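D-alanyl-lipoteichoic acid synthetase (Streptococcus pneumoniae, PDB 3BMA) probably takes part in the D-alanylation of lipoteichoic acid during cell wall biogenesis, as a membrane-associated member of the DltD family. Local coordinates at residues G139-A142 against S143-A146. The protein carries 1 engineered substitution. Numbering follows the deposited sequence.
Sequences GDQA and SQYA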
ATOM      1  N   GLY C 139     -13.362 -16.316   8.684  1.00 33.14           N
ATOM      2  CA  GLY C 139     -13.054 -16.106  10.103  1.00 32.54           C
ATOM      3  C   GLY C 139     -13.735 -17.076  11.058  1.00 42.94           C
ATOM      4  O   GLY C 139     -13.738 -16.869  12.278  1.00 40.52           O
ATOM      5  N   ASP C 140     -14.299 -18.145  10.504  1.00 40.97           N
ATOM      6  CA  ASP C 140     -15.048 -19.127  11.278  1.00 43.27           C
ATOM      7  C   ASP C 140     -14.157 -20.231  11.872  1.00 47.66           C
ATOM      8  O   ASP C 140     -12.939 -20.067  11.983  1.00 53.38           O
ATOM      9  CB  ASP C 140     -16.174 -19.722  10.417  1.00 42.65           C
ATOM     10  CG  ASP C 140     -15.676 -20.316   9.098  1.00 36.28           C
ATOM     11  OD1 ASP C 140     -14.448 -20.369   8.850  1.00 28.53           O
ATOM     12  OD2 ASP C 140     -16.535 -20.735   8.298  1.00 30.54           O
ATOM     13  N   GLN C 141     -14.780 -21.346  12.248  1.00 47.29           N
ATOM     14  CA  GLN C 141     -14.079 -22.508  12.792  1.00 45.58           C
ATOM     15  C   GLN C 141     -13.314 -23.261  11.701  1.00 40.62           C
ATOM     16  O   GLN C 141     -12.278 -23.866  11.970  1.00 37.27           O
ATOM     17  CB  GLN C 141     -15.075 -23.439  13.493  1.00 47.57           C
ATOM     18  CG  GLN C 141     -14.459 -24.528  14.380  1.00 61.40           C
ATOM     19  CD  GLN C 141     -13.718 -23.979  15.588  1.00 76.25           C
ATOM     20  OE1 GLN C 141     -14.141 -22.999  16.206  1.00 81.12           O
ATOM     21  NE2 GLN C 141     -12.605 -24.619  15.936  1.00 77.67           N
ATOM     22  N   ALA C 142     -13.833 -23.221  10.476  1.00 38.71           N
ATOM     23  CA  ALA C 142     -13.158 -23.816   9.325  1.00 36.73           C
ATOM     24  C   ALA C 142     -11.829 -23.116   9.015  1.00 36.38           C
ATOM     25  O   ALA C 142     -10.844 -23.775   8.692  1.00 34.84           O
ATOM     26  CB  ALA C 142     -14.070 -23.807   8.106  1.00 33.60           C
ATOM     27  N   SER C 143     -11.808 -21.788   9.135  1.00 39.43           N
ATOM     28  CA  SER C 143     -10.600 -20.999   8.887  1.00 37.28           C
ATOM     29  C   SER C 143      -9.569 -21.179   9.996  1.00 33.61           C
ATOM     30  O   SER C 143      -8.373 -21.232   9.727  1.00 37.99           O
ATOM     31  CB  SER C 143     -10.939 -19.513   8.724  1.00 35.21           C
ATOM     32  OG  SER C 143     -10.929 -18.828   9.968  1.00 42.19           O
ATOM     33  N   GLN C 144     -10.046 -21.269  11.236  1.00 35.98           N
ATOM     34  CA  GLN C 144      -9.185 -21.449  12.401  1.00 31.99           C
ATOM     35  C   GLN C 144      -8.538 -22.835  12.420  1.00 38.57           C
ATOM     36  O   GLN C 144      -7.360 -22.968  12.758  1.00 39.82           O
ATOM     37  CB  GLN C 144      -9.979 -21.201  13.691  1.00 35.60           C
ATOM     38  CG  GLN C 144      -9.141 -21.155  14.975  1.00 34.70           C
ATOM     39  CD  GLN C 144      -9.037 -22.499  15.678  1.00 53.91           C
ATOM     40  OE1 GLN C 144     -10.038 -23.186  15.889  1.00 66.03           O
ATOM     41  NE2 GLN C 144      -7.819 -22.876  16.052  1.00 52.65           N
ATOM     42  N   TYR C 145      -9.311 -23.856  12.054  1.00 35.74           N
ATOM     43  CA  TYR C 145      -8.808 -25.224  12.038  1.00 32.37           C
ATOM     44  C   TYR C 145      -7.791 -25.451  10.913  1.00 29.93           C
ATOM     45  O   TYR C 145      -6.753 -26.082  11.130  1.00 34.29           O
ATOM     46  CB  TYR C 145      -9.955 -26.259  11.969  1.00 28.19           C
ATOM     47  CG  TYR C 145      -9.436 -27.671  11.824  1.00 32.64           C
ATOM     48  CD1 TYR C 145      -8.901 -28.352  12.917  1.00 28.40           C
ATOM     49  CD2 TYR C 145      -9.430 -28.308  10.583  1.00 28.08           C
ATOM     50  CE1 TYR C 145      -8.396 -29.635  12.778  1.00 23.79           C
ATOM     51  CE2 TYR C 145      -8.928 -29.585  10.435  1.00 18.88           C
ATOM     52  CZ  TYR C 145      -8.410 -30.240  11.531  1.00 22.11           C
ATOM     53  OH  TYR C 145      -7.899 -31.509  11.377  1.00 28.87           O
ATOM     54  N   ALA C 146      -8.096 -24.942   9.723  1.00 29.17           N
ATOM     55  CA  ALA C 146      -7.247 -25.148   8.545  1.00 25.28           C
ATOM     56  C   ALA C 146      -5.915 -24.410   8.648  1.00 26.14           C
ATOM     57  O   ALA C 146      -4.905 -24.872   8.112  1.00 30.61           O
ATOM     58  CB  ALA C 146      -7.985 -24.742   7.275  1.00 19.08           C
TER
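Asp-140 and Ser-143 meet at the N-cap of helix 141-153, where the aspartate side chain accepts from the backbone of the residue three positions on. With chi1 at 55°, Asp-140 CG sits between the backbone N and the carbonyl carbon, which brings OD1 within reach of the Ser-143 backbone nitrogen. Asp-140 OD1 accepts from Ser-143 N, 3.0 Å away, on its anti side, the nitrogen lying 30° out of the carboxylate plane. The other oxygen, OD2, forms a salt bridge with Lys-287, tying the helix start to helix 274-287. Ser-143 answers with its hydroxyl: OG donates to Asp-140 O at 3.1 Å. Asp-140 O also accepts from Gln-144 N at 3.2 Å; two donors thus grip this one oxygen, both from the same face of its plane. On another side of the turn, Gln-141 and Gln-144 run alongside each other, pointing the same way, with their amide planes turned 71° apart. Gln-144 NE2 reaches on to the carbonyl of Ala-167. Ala-142, Tyr-145 and Ala-146 touch Leu-280 of helix 274-287, and the Tyr-145 hydroxyl is hydrogen-bonded to the Asp-277 carboxylate. Between the two glutamine ends, Gln-141 NE2 stands 2.9 Å from Gln-144 OE1.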